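Local coordinates for protein chitinase (Chromobacterium violaceum, PDB 4TXG) that probably binds chitin and hydrolyses its glycosidic bonds, as a family 18 glycoside hydrolase, at residues 274-278 and 311-315; 501-506 and 518-524; 689-695 and 738-743. All coordinates share one frame; numbering follows the deposited sequence.

Overall arrangement
The three contacts follow one another along the chain without interleaving. Interactions 1 and 2 belong to the family 18 hydrolase part, with centres 29 Å apart. Interaction 1 packs helix 273-278 against the end of barrel strand 308-312, about 14 Å from the centre of the chain. Interaction 2 joins a loop to the start of helix 522-530, in the long excursion between barrel strands 457-462 and 599-603. Interaction 3 lies far out in the C-terminal part, where strands 694-700 and 734-740 pair, 41 Å from interaction 1 and 59 Å from interaction 2 (centre to centre). The contacts thus lie in the barrel, in what is probably its insertion and in a C-terminal beta domain.

Interaction 1: residues 274-278 and 311-315; sequences FYSMT and IDFEY. With CS (cesium ion), chain D.
Tyr275 OH is gripped twice: it accepts the backbone N-H of Tyr315 at 3.2 Å, in a bond bent to 144°, and donates to a water that in turn donates to the carbonyl oxygen of Glu314. The hydroxyl therefore ties helix 273-278 to the cis peptide between Glu314 and Tyr315, at the C-terminal end of TIM-barrel strand 308-312, where the DxxDxDxE signature of family 18 hydrolases ends. Behind this polar link lies an aromatic cluster. Phe313 CG stands anti to the backbone N (chi1 -178°), which lays one face of the ring under Phe274 CB and turns its edge to Tyr275. Phe274 CB sits over the centre of the Phe313 ring, 3.5 Å from its centroid, while Phe313 CB returns the contact over the face of Phe274; the near-parallel rings are displaced, with little overlap. The pair with Tyr275 is T-shaped, its planes at 85°. Ile311 CG2 touches the end of the Phe274 ring. The Glu314 carboxylate binds a cesium ion through both oxygens, with Met395 SD as a further ligand. On the helix, Phe274 O accepts both Thr278 N and, at 2.8 Å, Thr278 OG1, from opposite faces of its carbonyl plane.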
loop_
_atom_site.group_PDB
_atom_site.type_symbol
_atom_site.label_atom_id
_atom_site.label_comp_id
_atom_site.label_asym_id
_atom_site.label_seq_id
_atom_site.Cartn_x
_atom_site.Cartn_y
_atom_site.Cartn_z
ATOM N N PHE A 274 -3.747 -2.021 16.766
ATOM C CA PHE A 274 -4.229 -3.092 15.897
ATOM C C PHE A 274 -3.853 -4.491 16.394
ATOM O O PHE A 274 -4.598 -5.441 16.191
ATOM C CB PHE A 274 -3.670 -2.907 14.477
ATOM C CG PHE A 274 -4.479 -1.981 13.608
ATOM C CD1 PHE A 274 -5.701 -2.384 13.097
ATOM C CD2 PHE A 274 -3.995 -0.730 13.266
ATOM C CE1 PHE A 274 -6.444 -1.542 12.280
ATOM C CE2 PHE A 274 -4.736 0.116 12.446
ATOM C CZ PHE A 274 -5.953 -0.290 11.956
ATOM N N TYR A 275 -2.683 -4.634 17.004
ATOM C CA TYR A 275 -2.241 -5.966 17.414
ATOM C C TYR A 275 -3.177 -6.558 18.466
ATOM O O TYR A 275 -3.610 -7.711 18.353
ATOM C CB TYR A 275 -0.816 -5.924 17.954
ATOM C CG TYR A 275 0.212 -5.513 16.925
ATOM C CD1 TYR A 275 0.594 -6.381 15.912
ATOM C CD2 TYR A 275 0.808 -4.255 16.978
ATOM C CE1 TYR A 275 1.536 -6.014 14.966
ATOM C CE2 TYR A 275 1.759 -3.878 16.049
ATOM C CZ TYR A 275 2.119 -4.760 15.044
ATOM O OH TYR A 275 3.065 -4.399 14.117
ATOM N N SER A 276 -3.500 -5.762 19.479
ATOM C CA SER A 276 -4.321 -6.260 20.575
ATOM C C SER A 276 -5.798 -6.250 20.180
ATOM O O SER A 276 -6.582 -7.047 20.687
ATOM C CB SER A 276 -4.071 -5.438 21.849
ATOM O OG SER A 276 -4.125 -4.050 21.580
ATOM N N MET A 277 -6.166 -5.368 19.253
ATOM C CA MET A 277 -7.554 -5.292 18.803
ATOM C C MET A 277 -7.920 -6.506 17.948
ATOM O O MET A 277 -9.057 -6.977 18.010
ATOM C CB MET A 277 -7.816 -3.989 18.020
ATOM C CG MET A 277 -9.269 -3.824 17.515
ATOM S SD MET A 277 -9.532 -4.440 15.820
ATOM C CE MET A 277 -8.785 -3.106 14.916
ATOM N N THR A 278 -6.963 -7.022 17.167
ATOM C CA THR A 278 -7.263 -8.157 16.288
ATOM C C THR A 278 -6.917 -9.516 16.871
ATOM O O THR A 278 -7.483 -10.512 16.450
ATOM C CB THR A 278 -6.536 -8.045 14.919
ATOM O OG1 THR A 278 -5.115 -8.022 15.117
ATOM C CG2 THR A 278 -6.970 -6.784 14.183
ATOM N N ILE A 311 -7.284 1.144 5.979
ATOM C CA ILE A 311 -6.600 0.450 7.061
ATOM C C ILE A 311 -5.097 0.458 6.812
ATOM O O ILE A 311 -4.630 -0.107 5.832
ATOM C CB ILE A 311 -7.098 -1.007 7.189
ATOM C CG1 ILE A 311 -8.597 -1.026 7.479
ATOM C CG2 ILE A 311 -6.291 -1.759 8.256
ATOM C CD1 ILE A 311 -8.990 -0.350 8.819
ATOM N N ASP A 312 -4.351 1.114 7.693
ATOM C CA ASP A 312 -2.903 1.227 7.556
ATOM C C ASP A 312 -2.223 0.523 8.736
ATOM O O ASP A 312 -1.559 1.143 9.568
ATOM C CB ASP A 312 -2.498 2.696 7.474
ATOM C CG ASP A 312 -1.043 2.882 7.089
ATOM O OD1 ASP A 312 -0.310 1.872 6.932
ATOM O OD2 ASP A 312 -0.626 4.048 6.947
ATOM N N PHE A 313 -2.438 -0.784 8.794
ATOM C CA PHE A 313 -1.917 -1.658 9.843
ATOM C C PHE A 313 -0.480 -2.042 9.483
ATOM O O PHE A 313 -0.259 -2.810 8.543
ATOM C CB PHE A 313 -2.870 -2.870 9.949
ATOM C CG PHE A 313 -2.552 -3.895 11.027
ATOM C CD1 PHE A 313 -1.343 -3.927 11.720
ATOM C CD2 PHE A 313 -3.500 -4.871 11.313
ATOM C CE1 PHE A 313 -1.094 -4.911 12.684
ATOM C CE2 PHE A 313 -3.269 -5.848 12.286
ATOM C CZ PHE A 313 -2.058 -5.871 12.964
ATOM N N GLU A 314 0.496 -1.489 10.207
ATOM C CA GLU A 314 1.903 -1.748 9.906
ATOM C C GLU A 314 2.581 -2.524 11.042
ATOM O O GLU A 314 3.111 -1.901 11.964
ATOM C CB GLU A 314 2.653 -0.422 9.644
ATOM C CG GLU A 314 1.988 0.445 8.541
ATOM C CD GLU A 314 2.783 1.692 8.121
ATOM O OE1 GLU A 314 3.918 1.910 8.589
ATOM O OE2 GLU A 314 2.254 2.469 7.301
ATOM N N TYR A 315 2.601 -3.864 10.996
ATOM C CA TYR A 315 2.106 -4.707 9.893
ATOM C C TYR A 315 1.582 -6.017 10.446
ATOM O O TYR A 315 2.124 -6.514 11.433
ATOM C CB TYR A 315 3.217 -5.058 8.899
ATOM C CG TYR A 315 3.831 -3.877 8.225
ATOM C CD1 TYR A 315 3.250 -3.335 7.093
ATOM C CD2 TYR A 315 4.985 -3.295 8.732
ATOM C CE1 TYR A 315 3.808 -2.247 6.472
ATOM C CE2 TYR A 315 5.542 -2.200 8.125
ATOM C CZ TYR A 315 4.950 -1.682 6.995
ATOM O OH TYR A 315 5.513 -0.591 6.380
HETATM CS CS CS D . 4.756 3.496 5.884
HETATM O O HOH W 1 4.296 -2.037 14.430
HETATM O O HOH W 2 1.912 5.136 6.255
HETATM O O HOH W 3 6.736 1.668 7.430
HETATM O O HOH W 4 6.195 5.962 7.734
HETATM O O HOH W 5 2.983 6.023 4.372
HETATM O O HOH W 6 7.164 3.968 4.759
#

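Interaction 2: residues 501-506 and 518-524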
loop_
_atom_site.group_PDB
_atom_site.type_symbol
_atom_site.label_atom_id
_atom_site.label_comp_id
_atom_site.label_asym_id
_atom_site.label_seq_id
_atom_site.Cartn_x
_atom_site.Cartn_y
_atom_site.Cartn_z
ATOM N N ILE A 501 20.136 21.011 7.545
ATOM C CA ILE A 501 19.496 21.550 6.342
ATOM C C ILE A 501 19.106 20.421 5.388
ATOM O O ILE A 501 18.278 20.607 4.490
ATOM C CB ILE A 501 20.422 22.558 5.620
ATOM C CG1 ILE A 501 19.634 23.392 4.598
ATOM C CG2 ILE A 501 21.613 21.838 4.986
ATOM C CD1 ILE A 501 20.423 24.554 4.004
ATOM N N ASP A 502 19.685 19.237 5.606
ATOM C CA ASP A 502 19.358 18.049 4.812
ATOM C C ASP A 502 18.237 17.194 5.414
ATOM O O ASP A 502 17.980 16.085 4.939
ATOM C CB ASP A 502 20.599 17.168 4.648
ATOM C CG ASP A 502 21.712 17.859 3.906
ATOM O OD1 ASP A 502 21.411 18.631 2.965
ATOM O OD2 ASP A 502 22.892 17.627 4.264
ATOM N N ASN A 503 17.560 17.701 6.441
ATOM C CA ASN A 503 16.652 16.867 7.223
ATOM C C ASN A 503 15.545 17.703 7.885
ATOM O O ASN A 503 15.217 17.502 9.049
ATOM C CB ASN A 503 17.474 16.098 8.274
ATOM C CG ASN A 503 16.684 15.011 8.992
ATOM O OD1 ASN A 503 15.863 14.311 8.400
ATOM N ND2 ASN A 503 16.943 14.867 10.288
ATOM N N ILE A 504 14.967 18.645 7.140
ATOM C CA ILE A 504 14.123 19.655 7.781
ATOM C C ILE A 504 12.763 19.132 8.238
ATOM O O ILE A 504 12.108 19.762 9.061
ATOM C CB ILE A 504 13.907 20.888 6.864
ATOM C CG1 ILE A 504 12.896 20.615 5.745
ATOM C CG2 ILE A 504 15.242 21.376 6.312
ATOM C CD1 ILE A 504 12.461 21.909 5.007
ATOM N N TRP A 505 12.343 17.982 7.719
ATOM C CA TRP A 505 11.093 17.374 8.168
ATOM C C TRP A 505 11.364 16.237 9.154
ATOM O O TRP A 505 10.628 15.255 9.202
ATOM C CB TRP A 505 10.285 16.870 6.976
ATOM C CG TRP A 505 9.289 17.874 6.482
ATOM C CD1 TRP A 505 9.200 19.191 6.835
ATOM C CD2 TRP A 505 8.234 17.636 5.544
ATOM N NE1 TRP A 505 8.146 19.787 6.176
ATOM C CE2 TRP A 505 7.541 18.852 5.375
ATOM C CE3 TRP A 505 7.807 16.510 4.835
ATOM C CZ2 TRP A 505 6.435 18.973 4.525
ATOM C CZ3 TRP A 505 6.715 16.635 3.988
ATOM C CH2 TRP A 505 6.040 17.851 3.847
ATOM N N HIS A 506 12.419 16.390 9.949
ATOM C CA HIS A 506 12.765 15.406 10.974
ATOM C C HIS A 506 11.709 15.271 12.065
ATOM O O HIS A 506 10.935 16.198 12.328
ATOM C CB HIS A 506 14.092 15.777 11.632
ATOM C CG HIS A 506 14.084 17.134 12.266
ATOM N ND1 HIS A 506 14.604 18.249 11.643
ATOM C CD2 HIS A 506 13.602 17.559 13.457
ATOM C CE1 HIS A 506 14.449 19.301 12.427
ATOM N NE2 HIS A 506 13.846 18.911 13.535
ATOM N N GLY A 518 17.613 12.435 6.646
ATOM C CA GLY A 518 17.534 13.070 5.338
ATOM C C GLY A 518 16.116 13.261 4.812
ATOM O O GLY A 518 15.876 13.107 3.612
ATOM N N SER A 519 15.181 13.584 5.709
ATOM C CA SER A 519 13.766 13.727 5.348
ATOM C C SER A 519 13.402 15.175 5.084
ATOM O O SER A 519 13.524 16.016 5.974
ATOM C CB SER A 519 12.845 13.186 6.455
ATOM O OG SER A 519 13.097 11.818 6.718
ATOM N N ASN A 520 12.927 15.448 3.871
ATOM C CA ASN A 520 12.581 16.798 3.432
ATOM C C ASN A 520 11.367 16.761 2.517
ATOM O O ASN A 520 11.179 15.784 1.806
ATOM C CB ASN A 520 13.733 17.449 2.653
ATOM C CG ASN A 520 15.051 17.416 3.399
ATOM O OD1 ASN A 520 15.303 18.253 4.266
ATOM N ND2 ASN A 520 15.908 16.462 3.045
ATOM N N PRO A 521 10.577 17.844 2.485
ATOM C CA PRO A 521 9.569 17.965 1.427
ATOM C C PRO A 521 10.268 18.184 0.092
ATOM O O PRO A 521 11.389 18.704 0.096
ATOM C CB PRO A 521 8.766 19.200 1.844
ATOM C CG PRO A 521 9.757 20.044 2.601
ATOM C CD PRO A 521 10.620 19.036 3.353
ATOM N N MET A 522 9.642 17.817 -1.024
ATOM C CA MET A 522 10.336 17.964 -2.300
ATOM C C MET A 522 10.592 19.434 -2.670
ATOM O O MET A 522 11.536 19.722 -3.419
ATOM C CB MET A 522 9.572 17.242 -3.422
ATOM C CG MET A 522 10.024 15.774 -3.614
ATOM S SD MET A 522 11.820 15.610 -3.772
ATOM C CE MET A 522 12.123 16.662 -5.184
ATOM N N TRP A 523 9.800 20.376 -2.149
ATOM C CA TRP A 523 10.141 21.778 -2.415
ATOM C C TRP A 523 11.496 22.134 -1.813
ATOM O O TRP A 523 12.261 22.905 -2.403
ATOM C CB TRP A 523 9.086 22.774 -1.899
ATOM C CG TRP A 523 8.253 22.397 -0.682
ATOM C CD1 TRP A 523 7.106 21.642 -0.677
ATOM C CD2 TRP A 523 8.439 22.843 0.674
ATOM N NE1 TRP A 523 6.598 21.563 0.595
ATOM C CE2 TRP A 523 7.395 22.284 1.445
ATOM C CE3 TRP A 523 9.402 23.632 1.315
ATOM C CZ2 TRP A 523 7.283 22.492 2.825
ATOM C CZ3 TRP A 523 9.288 23.847 2.683
ATOM C CH2 TRP A 523 8.236 23.273 3.424
ATOM N N HIS A 524 11.814 21.572 -0.652
ATOM C CA HIS A 524 13.102 21.890 -0.059
ATOM C C HIS A 524 14.225 21.247 -0.875
ATOM O O HIS A 524 15.252 21.879 -1.106
ATOM C CB HIS A 524 13.175 21.454 1.409
ATOM C CG HIS A 524 14.468 21.837 2.068
ATOM N ND1 HIS A 524 14.901 23.138 2.138
ATOM C CD2 HIS A 524 15.432 21.080 2.649
ATOM C CE1 HIS A 524 16.078 23.177 2.752
ATOM N NE2 HIS A 524 16.421 21.940 3.060
HETATM O O HOH W 7 14.556 11.968 9.064
#
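The indole of Trp505 lies over Pro521. The residue's CB lies beside the carbonyl oxygen of Ser519, which also accepts the Trp505 N-H. From CG onward the indole covers the proline: Pro521 CD stands 3.5 Å from the centroid of the five-membered ring, almost on its normal, a CH-pi contact, and farther out CZ2 and CH2 meet Pro521 CB. NE1 is hydrogen-bonded to Tyr540 OH. Pro521, at the N-cap position of helix 522-530, also places CG over the ring of Trp523, whose CZ2 touches Trp505 CZ2 at 4.0 Å, the planes of the two indoles being almost perpendicular.

Reciprocal amide bonds fasten the backbones. Asn503 OD1 receives Ser519 N on a lone pair, at 2.9 Å and nearly straight (170°), and its ND2 bonds to Glu514 OE2. Asn520 OD1 accepts Ile504 N from above its carbonyl plane, while its ND2 donates to Asp502 O at 2.8 Å. In the helix, His524 NE2 donates to Ile501 O at 2.7 Å in the ring plane, and Ile504 CD1 lies over that ring's face. The joint fixes the loop to the start of helix 522-530, with Trp523 set against strands 609-612 and 621-624 and Asp502 against strand 575-578.

Interaction 3: residues 689-695 and 738-743; sequences LPGGTEF and SVKLPS
This is an antiparallel strand pairing: strands 694-700 and 734-740 are neighbours in a mixed sheet of the C-terminal domain, and residues 689-693 and 741-743 extend the contact beyond it. Phe695 and Val739 form a hydrogen-bonded pair, Phe695 N to Val739 O at 2.8 Å and Val739 N to Phe695 O at 2.9 Å, both nearly straight. Next to it, Glu694 and Lys740 form a non-hydrogen-bonded pair. Past the strands, Leu741 N donates to Thr693 O, and Gly692 N to Leu741 O from well above the carbonyl plane.

On one face Glu694, fully extended (chi1 and chi2 both near 180°), packs CB and CG on Lys740 CG, the two chains crossing at a slant, and takes the Ser738 hydroxyl at OE2, 2.6 Å away, on the anti side of the carboxylate; Gln696 NE2 also donates to that oxygen. Phe695 and Val739 lie on the other face; beyond the strand end, Leu741 CG meets Phe695 CE2, and Leu741 CD1 touches Leu689 CB. A type II turn from Pro690 to Thr693 is clamped by Thr693 OG1 donating to Pro690 O at 2.6 Å. Phe695 also reaches Ile681 of the second, four-stranded sheet, consistent with two sheets packed as a beta sandwich.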
loop_
_atom_site.group_PDB
_atom_site.type_symbol
_atom_site.label_atom_id
_atom_site.label_comp_id
_atom_site.label_asym_id
_atom_site.label_seq_id
_atom_site.Cartn_x
_atom_site.Cartn_y
_atom_site.Cartn_z
ATOM N N LEU A 689 -13.867 -36.626 -9.882
ATOM C CA LEU A 689 -12.883 -36.146 -10.845
ATOM C C LEU A 689 -11.910 -37.278 -11.133
ATOM O O LEU A 689 -11.216 -37.739 -10.228
ATOM C CB LEU A 689 -12.137 -34.922 -10.316
ATOM C CG LEU A 689 -12.990 -33.783 -9.766
ATOM C CD1 LEU A 689 -12.091 -32.660 -9.245
ATOM C CD2 LEU A 689 -13.947 -33.260 -10.825
ATOM N N PRO A 690 -11.867 -37.743 -12.390
ATOM C CA PRO A 690 -11.017 -38.884 -12.739
ATOM C C PRO A 690 -9.541 -38.524 -12.684
ATOM O O PRO A 690 -9.193 -37.348 -12.804
ATOM C CB PRO A 690 -11.423 -39.210 -14.182
ATOM C CG PRO A 690 -12.660 -38.441 -14.452
ATOM C CD PRO A 690 -12.654 -37.266 -13.536
ATOM N N GLY A 691 -8.684 -39.529 -12.541
ATOM C CA GLY A 691 -7.256 -39.302 -12.669
ATOM C C GLY A 691 -6.972 -38.657 -14.012
ATOM O O GLY A 691 -7.665 -38.926 -14.991
ATOM N N GLY A 692 -5.975 -37.780 -14.061
ATOM C CA GLY A 692 -5.696 -37.053 -15.282
ATOM C C GLY A 692 -6.409 -35.711 -15.373
ATOM O O GLY A 692 -6.092 -34.905 -16.248
ATOM N N THR A 693 -7.373 -35.467 -14.485
ATOM C CA THR A 693 -8.050 -34.166 -14.437
ATOM C C THR A 693 -7.007 -33.060 -14.223
ATOM O O THR A 693 -6.140 -33.188 -13.358
ATOM C CB THR A 693 -9.129 -34.127 -13.318
ATOM O OG1 THR A 693 -10.173 -35.064 -13.627
ATOM C CG2 THR A 693 -9.730 -32.743 -13.191
ATOM N N GLU A 694 -7.068 -31.992 -15.019
ATOM C CA GLU A 694 -6.024 -30.964 -14.972
ATOM C C GLU A 694 -6.487 -29.685 -14.296
ATOM O O GLU A 694 -7.522 -29.122 -14.646
ATOM C CB GLU A 694 -5.524 -30.631 -16.379
ATOM C CG GLU A 694 -4.399 -29.601 -16.381
ATOM C CD GLU A 694 -3.873 -29.304 -17.769
ATOM O OE1 GLU A 694 -4.547 -29.686 -18.749
ATOM O OE2 GLU A 694 -2.785 -28.693 -17.875
ATOM N N PHE A 695 -5.710 -29.226 -13.322
ATOM C CA PHE A 695 -5.996 -27.961 -12.672
ATOM C C PHE A 695 -4.967 -26.949 -13.141
ATOM O O PHE A 695 -3.776 -27.249 -13.143
ATOM C CB PHE A 695 -5.955 -28.101 -11.147
ATOM C CG PHE A 695 -6.780 -29.251 -10.618
ATOM C CD1 PHE A 695 -8.164 -29.209 -10.672
ATOM C CD2 PHE A 695 -6.166 -30.353 -10.048
ATOM C CE1 PHE A 695 -8.932 -30.262 -10.183
ATOM C CE2 PHE A 695 -6.928 -31.415 -9.550
ATOM C CZ PHE A 695 -8.316 -31.357 -9.620
ATOM N N SER A 738 0.207 -25.713 -14.166
ATOM C CA SER A 738 -0.659 -26.873 -14.333
ATOM C C SER A 738 -0.261 -27.970 -13.358
ATOM O O SER A 738 0.919 -28.266 -13.183
ATOM C CB SER A 738 -0.589 -27.404 -15.763
ATOM O OG SER A 738 -1.152 -28.707 -15.864
ATOM N N VAL A 739 -1.254 -28.575 -12.723
ATOM C CA VAL A 739 -1.012 -29.810 -11.997
ATOM C C VAL A 739 -2.181 -30.746 -12.281
ATOM O O VAL A 739 -3.328 -30.316 -12.344
ATOM C CB VAL A 739 -0.836 -29.575 -10.482
ATOM C CG1 VAL A 739 -2.101 -28.960 -9.874
ATOM C CG2 VAL A 739 -0.446 -30.890 -9.773
ATOM N N LYS A 740 -1.879 -32.021 -12.498
ATOM C CA LYS A 740 -2.906 -33.006 -12.803
ATOM C C LYS A 740 -3.039 -34.019 -11.677
ATOM O O LYS A 740 -2.044 -34.380 -11.043
ATOM C CB LYS A 740 -2.576 -33.753 -14.100
ATOM C CG LYS A 740 -2.466 -32.883 -15.323
ATOM C CD LYS A 740 -2.213 -33.722 -16.564
ATOM C CE LYS A 740 -2.047 -32.835 -17.790
ATOM N NZ LYS A 740 -1.793 -33.623 -19.025
ATOM N N LEU A 741 -4.258 -34.496 -11.441
ATOM C CA LEU A 741 -4.404 -35.721 -10.669
ATOM C C LEU A 741 -3.619 -36.800 -11.405
ATOM O O LEU A 741 -3.661 -36.870 -12.635
ATOM C CB LEU A 741 -5.875 -36.128 -10.519
ATOM C CG LEU A 741 -6.768 -35.229 -9.649
ATOM C CD1 LEU A 741 -8.222 -35.692 -9.686
ATOM C CD2 LEU A 741 -6.258 -35.201 -8.203
ATOM N N PRO A 742 -2.876 -37.637 -10.669
ATOM C CA PRO A 742 -2.214 -38.769 -11.333
ATOM C C PRO A 742 -3.230 -39.608 -12.052
ATOM O O PRO A 742 -4.382 -39.658 -11.619
ATOM C CB PRO A 742 -1.604 -39.580 -10.190
ATOM C CG PRO A 742 -1.641 -38.757 -9.058
ATOM C CD PRO A 742 -2.599 -37.599 -9.232
ATOM N N SER A 743 -2.798 -40.282 -13.109
ATOM C CA SER A 743 -3.689 -41.083 -13.929
ATOM C C SER A 743 -4.488 -42.075 -13.091
ATOM O O SER A 743 -5.624 -42.390 -13.430
ATOM C CB SER A 743 -2.891 -41.815 -15.011
ATOM O OG SER A 743 -1.973 -42.743 -14.443
HETATM O O HOH W 8 -8.375 -42.356 -12.011
#